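Local coordinates for putative peptide ABC-transport system periplasmic peptide-binding protein (Campylobacter jejuni, PDB 4OEV) that binds nickel(II), here together with oxalate, as the extracytoplasmic solute-binding component of an ABC-type nickel importer, at residues Asp49-Trp54 / Ile65-Val71; Asn103-Ser109 / Ile120-Tyr126. All coordinates share one frame; numbering follows the deposited sequence.

Overall arrangement
Going along the chain from the N terminus, interaction 1 comes first: residues 49-54 meet 65-71 at the open end of the hairpin of strands 51-56 and 62-67, closing the loop 55-64. Interaction 2 follows in series, with 103-109 meeting 120-126 at the open end of the hairpin of strands 107-114 and 117-122 and closing the loop 110-119, so the two loops neither nest nor cross. Both hairpins belong to one four-stranded antiparallel sheet in which strands 62-67 and 117-122 are the inner neighbours and 51-56 and 107-114 the outer ones. The contact centres lie about 20 Å apart, yet they touch where Ile65 CD1 packs on Ile120 CD1, 3.6 Å away. Each contact contains a classic beta bulge.

Interaction 1 of 2, residues Asp49-Trp54 / Ile65-Val71; sequences DLAKSW and IFLRDDV
Strands 51-54 and 65-67 pair antiparallel, their short axes 4.4 Å apart at 157°, and a classic beta bulge, in which Lys52 and Ser53 both face Phe66, shifts the register by one residue. Phe66 O accepts a good bond from Ser53 N and a weak, bent one from Lys52 N, while Phe66 N returns a bond to Ser53 O. Beyond the bulge Arg68 N donates almost straight to Leu50 O (2.9 Å, 177°), which keeps the chains joined past the end of the regular strand.

The small methyl of Ala51 suits the close approach of the backbones: its CB lies 3.5 Å from Ile65 CG2, with Leu67 CD2 also against it. Leu50 and Val71 cross at about a right angle, Leu50 CD2 resting against both methyls of Val71, with CG1 3.7 Å away. On the more exposed side the long aliphatic chain of Lys52 crosses that of Arg68, CG to CG at 3.6 Å. This lets each cover the other's methylene groups while their charged ends diverge. Lys52 NZ is 4.1 Å from Asp69 OD1, beyond a salt bridge but probably a favourable attraction. A bend at chi3 (53°) turns the Arg68 guanidinium to grip Asp70 side-on, NE to OD1 and NH1 to OD2 (2.7 Å), each oxygen using its syn lone pair. A water that donates to Asp49 O lies at the guanidinium edge and takes a weak bond from NH2. Ser53 OG sits obliquely by the Phe66 ring, 3.6 Å from its CD2.

Around this hairpin, Asp49 OD1 is bonded to the hydroxyl of Tyr183, Phe66 stacks on His117, and Trp54 reaches strands 38-40 and 46-48, while Ile65 packs against Val118 and Ile120 of the adjoining strand 117-122.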
loop_
_atom_site.group_PDB
_atom_site.type_symbol
_atom_site.label_atom_id
_atom_site.label_comp_id
_atom_site.label_asym_id
_atom_site.label_seq_id
_atom_site.Cartn_x
_atom_site.Cartn_y
_atom_site.Cartn_z
ATOM N N ASP A 49 -17.247 -6.137 12.216
ATOM C CA ASP A 49 -17.071 -7.374 11.475
ATOM C C ASP A 49 -17.040 -8.524 12.466
ATOM O O ASP A 49 -18.091 -8.964 12.895
ATOM C CB ASP A 49 -15.805 -7.364 10.588
ATOM C CG ASP A 49 -15.809 -8.535 9.609
ATOM O OD1 ASP A 49 -16.691 -9.426 9.829
ATOM O OD2 ASP A 49 -14.973 -8.598 8.674
ATOM N N LEU A 50 -15.872 -8.993 12.886
ATOM C CA LEU A 50 -15.879 -10.046 13.910
ATOM C C LEU A 50 -16.314 -9.466 15.234
ATOM O O LEU A 50 -16.870 -10.186 16.099
ATOM C CB LEU A 50 -14.514 -10.709 14.055
ATOM C CG LEU A 50 -14.084 -11.652 12.928
ATOM C CD1 LEU A 50 -12.647 -12.151 13.196
ATOM C CD2 LEU A 50 -15.060 -12.823 12.758
ATOM N N ALA A 51 -16.104 -8.170 15.411
ATOM C CA ALA A 51 -16.567 -7.508 16.633
ATOM C C ALA A 51 -17.942 -6.866 16.402
ATOM O O ALA A 51 -18.123 -6.179 15.396
ATOM C CB ALA A 51 -15.560 -6.476 17.105
ATOM N N LYS A 52 -18.909 -7.113 17.308
ATOM C CA LYS A 52 -20.245 -6.510 17.211
ATOM C C LYS A 52 -20.280 -5.009 17.555
ATOM O O LYS A 52 -21.012 -4.237 16.929
ATOM C CB LYS A 52 -21.258 -7.233 18.174
ATOM C CG LYS A 52 -21.511 -8.721 17.913
ATOM C CD LYS A 52 -22.531 -9.371 18.908
ATOM C CE LYS A 52 -23.130 -10.690 18.311
ATOM N NZ LYS A 52 -24.303 -11.309 19.016
ATOM N N SER A 53 -19.519 -4.600 18.586
ATOM C CA SER A 53 -19.411 -3.189 18.979
ATOM C C SER A 53 -18.206 -2.951 19.888
ATOM O O SER A 53 -17.478 -3.883 20.239
ATOM C CB SER A 53 -20.651 -2.697 19.700
ATOM O OG SER A 53 -20.675 -3.152 21.056
ATOM N N TRP A 54 -18.010 -1.681 20.229
ATOM C CA TRP A 54 -16.869 -1.251 21.029
ATOM C C TRP A 54 -17.091 0.136 21.650
ATOM O O TRP A 54 -17.780 0.981 21.074
ATOM C CB TRP A 54 -15.585 -1.258 20.165
ATOM C CG TRP A 54 -15.695 -0.494 18.872
ATOM C CD1 TRP A 54 -15.456 0.837 18.671
ATOM C CD2 TRP A 54 -16.119 -1.016 17.599
ATOM N NE1 TRP A 54 -15.673 1.165 17.347
ATOM C CE2 TRP A 54 -16.096 0.043 16.681
ATOM C CE3 TRP A 54 -16.489 -2.282 17.153
ATOM C CZ2 TRP A 54 -16.442 -0.131 15.345
ATOM C CZ3 TRP A 54 -16.858 -2.444 15.832
ATOM C CH2 TRP A 54 -16.833 -1.380 14.950
ATOM N N ILE A 65 -14.072 -4.152 23.674
ATOM C CA ILE A 65 -14.568 -4.691 22.401
ATOM C C ILE A 65 -15.462 -5.924 22.620
ATOM O O ILE A 65 -15.062 -6.853 23.324
ATOM C CB ILE A 65 -13.438 -5.051 21.461
ATOM C CG1 ILE A 65 -12.554 -3.829 21.249
ATOM C CG2 ILE A 65 -13.995 -5.562 20.128
ATOM C CD1 ILE A 65 -11.564 -4.000 20.136
ATOM N N PHE A 66 -16.653 -5.909 22.010
ATOM C CA PHE A 66 -17.662 -6.979 22.142
ATOM C C PHE A 66 -17.814 -7.779 20.828
ATOM O O PHE A 66 -18.069 -7.213 19.750
ATOM C CB PHE A 66 -18.985 -6.355 22.590
ATOM C CG PHE A 66 -18.851 -5.550 23.856
ATOM C CD1 PHE A 66 -18.896 -6.164 25.102
ATOM C CD2 PHE A 66 -18.663 -4.184 23.799
ATOM C CE1 PHE A 66 -18.734 -5.418 26.268
ATOM C CE2 PHE A 66 -18.500 -3.433 24.930
ATOM C CZ PHE A 66 -18.541 -4.047 26.186
ATOM N N LEU A 67 -17.622 -9.092 20.931
ATOM C CA LEU A 67 -17.462 -9.956 19.757
ATOM C C LEU A 67 -18.719 -10.712 19.341
ATOM O O LEU A 67 -19.582 -10.948 20.187
ATOM C CB LEU A 67 -16.365 -10.965 20.046
ATOM C CG LEU A 67 -15.113 -10.282 20.617
ATOM C CD1 LEU A 67 -14.111 -11.323 20.983
ATOM C CD2 LEU A 67 -14.549 -9.333 19.513
ATOM N N ARG A 68 -18.785 -11.149 18.073
ATOM C CA ARG A 68 -19.858 -12.075 17.660
ATOM C C ARG A 68 -19.637 -13.443 18.316
ATOM O O ARG A 68 -18.487 -13.853 18.506
ATOM C CB ARG A 68 -19.917 -12.214 16.134
ATOM C CG ARG A 68 -20.121 -10.903 15.408
ATOM C CD ARG A 68 -20.269 -11.085 13.855
ATOM N NE ARG A 68 -21.312 -12.081 13.494
ATOM C CZ ARG A 68 -22.191 -11.951 12.500
ATOM N NH1 ARG A 68 -23.081 -12.909 12.248
ATOM N NH2 ARG A 68 -22.214 -10.855 11.765
ATOM N N ASP A 69 -20.706 -14.132 18.731
ATOM C CA ASP A 69 -20.479 -15.458 19.303
ATOM C C ASP A 69 -20.743 -16.550 18.274
ATOM O O ASP A 69 -20.490 -17.727 18.519
ATOM C CB ASP A 69 -21.300 -15.685 20.581
ATOM C CG ASP A 69 -22.789 -15.429 20.408
ATOM O OD1 ASP A 69 -23.285 -15.282 19.277
ATOM O OD2 ASP A 69 -23.480 -15.411 21.449
ATOM N N ASP A 70 -21.138 -16.136 17.077
ATOM C CA ASP A 70 -21.593 -17.086 16.059
ATOM C C ASP A 70 -20.595 -17.342 14.928
ATOM O O ASP A 70 -20.979 -17.749 13.833
ATOM C CB ASP A 70 -22.916 -16.595 15.458
ATOM C CG ASP A 70 -22.768 -15.300 14.696
ATOM O OD1 ASP A 70 -21.743 -14.591 14.873
ATOM O OD2 ASP A 70 -23.687 -14.992 13.895
ATOM N N VAL A 71 -19.305 -17.106 15.180
ATOM C CA VAL A 71 -18.310 -17.278 14.127
ATOM C C VAL A 71 -17.522 -18.581 14.234
ATOM O O VAL A 71 -17.098 -18.970 15.316
ATOM C CB VAL A 71 -17.323 -16.090 14.123
ATOM C CG1 VAL A 71 -16.203 -16.318 13.108
ATOM C CG2 VAL A 71 -18.083 -14.774 13.892
HETATM O O HOH W 1 -20.757 -7.782 12.178
#

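Interaction 2 of 2, residues Asn103-Ser109 / Ile120-Tyr126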
loop_
_atom_site.group_PDB
_atom_site.type_symbol
_atom_site.label_atom_id
_atom_site.label_comp_id
_atom_site.label_asym_id
_atom_site.label_seq_id
_atom_site.Cartn_x
_atom_site.Cartn_y
_atom_site.Cartn_z
ATOM N N ASN A 103 1.664 -1.122 14.331
ATOM C CA ASN A 103 0.250 -0.862 14.499
ATOM C C ASN A 103 -0.215 -1.402 15.858
ATOM O O ASN A 103 -1.356 -1.100 16.285
ATOM C CB ASN A 103 -0.622 -1.486 13.392
ATOM C CG ASN A 103 -0.338 -0.873 12.019
ATOM O OD1 ASN A 103 0.597 -0.118 11.864
ATOM N ND2 ASN A 103 -1.182 -1.173 11.051
ATOM N N PHE A 104 0.606 -2.261 16.463
ATOM C CA PHE A 104 0.221 -2.899 17.755
ATOM C C PHE A 104 1.191 -2.755 18.912
ATOM O O PHE A 104 0.889 -3.238 20.013
ATOM C CB PHE A 104 -0.041 -4.387 17.513
ATOM C CG PHE A 104 -1.175 -4.624 16.575
ATOM C CD1 PHE A 104 -0.973 -4.558 15.194
ATOM C CD2 PHE A 104 -2.458 -4.837 17.047
ATOM C CE1 PHE A 104 -2.034 -4.726 14.314
ATOM C CE2 PHE A 104 -3.528 -5.034 16.159
ATOM C CZ PHE A 104 -3.318 -4.971 14.796
ATOM N N GLU A 105 2.327 -2.075 18.699
ATOM C CA GLU A 105 3.352 -1.918 19.744
ATOM C C GLU A 105 2.839 -1.135 20.930
ATOM O O GLU A 105 3.377 -1.214 22.042
ATOM C CB GLU A 105 4.609 -1.208 19.199
ATOM C CG GLU A 105 4.299 0.209 18.659
ATOM C CD GLU A 105 5.533 0.912 18.103
ATOM O OE1 GLU A 105 6.638 0.439 18.458
ATOM O OE2 GLU A 105 5.399 1.856 17.254
ATOM N N ASP A 106 1.801 -0.357 20.689
ATOM C CA ASP A 106 1.284 0.536 21.692
ATOM C C ASP A 106 0.246 -0.110 22.638
ATOM O O ASP A 106 -0.327 0.558 23.506
ATOM C CB ASP A 106 0.675 1.722 20.992
ATOM C CG ASP A 106 0.188 2.758 21.955
ATOM O OD1 ASP A 106 0.920 3.055 22.926
ATOM O OD2 ASP A 106 -0.979 3.172 21.798
ATOM N N ILE A 107 0.048 -1.413 22.500
ATOM C CA ILE A 107 -0.882 -2.141 23.363
ATOM C C ILE A 107 -0.180 -2.564 24.635
ATOM O O ILE A 107 0.837 -3.267 24.582
ATOM C CB ILE A 107 -1.418 -3.360 22.653
ATOM C CG1 ILE A 107 -2.255 -2.888 21.486
ATOM C CG2 ILE A 107 -2.272 -4.252 23.644
ATOM C CD1 ILE A 107 -2.433 -3.907 20.498
ATOM N N LYS A 108 -0.697 -2.118 25.776
ATOM C CA LYS A 108 -0.102 -2.480 27.038
ATOM C C LYS A 108 -0.602 -3.829 27.559
ATOM O O LYS A 108 0.200 -4.657 27.989
ATOM C CB LYS A 108 -0.375 -1.404 28.068
ATOM C CG LYS A 108 0.220 -1.726 29.454
ATOM C CD LYS A 108 0.021 -0.555 30.335
ATOM C CE LYS A 108 0.610 -0.836 31.711
ATOM N NZ LYS A 108 0.580 0.392 32.540
ATOM N N SER A 109 -1.920 -4.044 27.504
ATOM C CA SER A 109 -2.538 -5.269 27.989
ATOM C C SER A 109 -3.831 -5.574 27.238
ATOM O O SER A 109 -4.548 -4.645 26.813
ATOM C CB SER A 109 -2.864 -5.161 29.484
ATOM O OG SER A 109 -3.800 -4.108 29.672
ATOM N N ILE A 120 -8.863 -3.871 26.000
ATOM C CA ILE A 120 -7.519 -3.576 25.518
ATOM C C ILE A 120 -7.102 -2.264 26.124
ATOM O O ILE A 120 -7.817 -1.274 26.027
ATOM C CB ILE A 120 -7.473 -3.490 23.969
ATOM C CG1 ILE A 120 -8.033 -4.759 23.354
ATOM C CG2 ILE A 120 -6.025 -3.208 23.474
ATOM C CD1 ILE A 120 -8.462 -4.589 21.890
ATOM N N THR A 121 -5.949 -2.260 26.780
ATOM C CA THR A 121 -5.426 -1.031 27.333
ATOM C C THR A 121 -4.109 -0.646 26.631
ATOM O O THR A 121 -3.223 -1.472 26.368
ATOM C CB THR A 121 -5.200 -1.130 28.879
ATOM O OG1 THR A 121 -6.464 -1.304 29.531
ATOM C CG2 THR A 121 -4.550 0.132 29.396
ATOM N N LEU A 122 -4.010 0.633 26.337
ATOM C CA LEU A 122 -2.878 1.148 25.558
ATOM C C LEU A 122 -1.959 1.987 26.429
ATOM O O LEU A 122 -2.397 2.564 27.413
ATOM C CB LEU A 122 -3.366 1.983 24.402
ATOM C CG LEU A 122 -4.314 1.443 23.336
ATOM C CD1 LEU A 122 -4.565 2.587 22.353
ATOM C CD2 LEU A 122 -3.664 0.244 22.675
ATOM N N PHE A 123 -0.694 2.115 26.034
ATOM C CA PHE A 123 0.226 2.996 26.768
ATOM C C PHE A 123 -0.128 4.478 26.551
ATOM O O PHE A 123 -0.064 5.301 27.469
ATOM C CB PHE A 123 1.670 2.766 26.322
ATOM C CG PHE A 123 2.230 1.428 26.684
ATOM C CD1 PHE A 123 2.588 1.139 27.986
ATOM C CD2 PHE A 123 2.441 0.470 25.703
ATOM C CE1 PHE A 123 3.125 -0.082 28.308
ATOM C CE2 PHE A 123 2.968 -0.764 26.025
ATOM C CZ PHE A 123 3.311 -1.034 27.327
ATOM N N LYS A 124 -0.424 4.817 25.299
ATOM C CA LYS A 124 -0.762 6.175 24.909
ATOM C C LYS A 124 -1.845 6.076 23.828
ATOM O O LYS A 124 -2.040 5.009 23.250
ATOM C CB LYS A 124 0.496 6.924 24.437
ATOM C CG LYS A 124 1.372 6.144 23.515
ATOM C CD LYS A 124 2.750 6.764 23.391
ATOM C CE LYS A 124 3.829 5.714 23.624
ATOM N NZ LYS A 124 5.075 5.977 22.807
ATOM N N PRO A 125 -2.559 7.177 23.545
ATOM C CA PRO A 125 -3.655 7.028 22.569
ATOM C C PRO A 125 -3.128 6.612 21.194
ATOM O O PRO A 125 -2.012 6.997 20.843
ATOM C CB PRO A 125 -4.279 8.436 22.511
ATOM C CG PRO A 125 -3.764 9.156 23.764
ATOM C CD PRO A 125 -2.421 8.564 24.035
ATOM N N TYR A 126 -3.928 5.855 20.435
ATOM C CA TYR A 126 -3.593 5.475 19.067
ATOM C C TYR A 126 -4.905 5.375 18.335
ATOM O O TYR A 126 -5.463 4.285 18.209
ATOM C CB TYR A 126 -2.814 4.145 19.017
ATOM C CG TYR A 126 -2.328 3.773 17.636
ATOM C CD1 TYR A 126 -1.472 4.623 16.904
ATOM C CD2 TYR A 126 -2.722 2.576 17.052
ATOM C CE1 TYR A 126 -1.071 4.281 15.627
ATOM C CE2 TYR A 126 -2.318 2.226 15.821
ATOM C CZ TYR A 126 -1.474 3.072 15.092
ATOM O OH TYR A 126 -1.089 2.701 13.830
HETATM O O HOH W 2 -6.525 -3.875 29.398
#
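Asp106 and Phe123 anchor the open end of a beta hairpin, where a classic bulge sets Lys108 and Ser109 both opposite Thr121. Thr121 O is gripped by two donors, Lys108 N (2.7 Å) and Ser109 N, and Thr121 N donates back to Ser109 O.

Lys108 crosses Phe123 at about a right angle: its CB sits over the ring centre in a CH-pi contact, 3.7 Å from the centroid and only 9° off the normal, and CG and CD continue past CE1. A lysine suits this exposed place because its methylenes can cover an aromatic face while the extended chain carries the ammonium away. The carboxylate of Asp106, swung anti to its own backbone nitrogen (chi1 -176°), reaches from a type I turn (Phe104 to Ile107) to the loop after strand 117-122. There OD1 takes the N-H of Lys124 with its syn lone pair (3.2 Å), and OD2 lies 2.6 Å from Lys124 O, so the acid may well hold a proton. Phe123 N bonds to Asp106 O. Tyr126 CB lies against Asp106 OD2, with the ring 75° from the carboxylate plane; the Tyr126 hydroxyl bonds to Asp391. Ile107 CG1 meets Leu122 CD2 at 3.6 Å; Ile107 also packs on Ile88 and Phe129. At the other end, a single water joins Ser109 OG (2.7 Å) to Thr121 OG1 (2.6 Å).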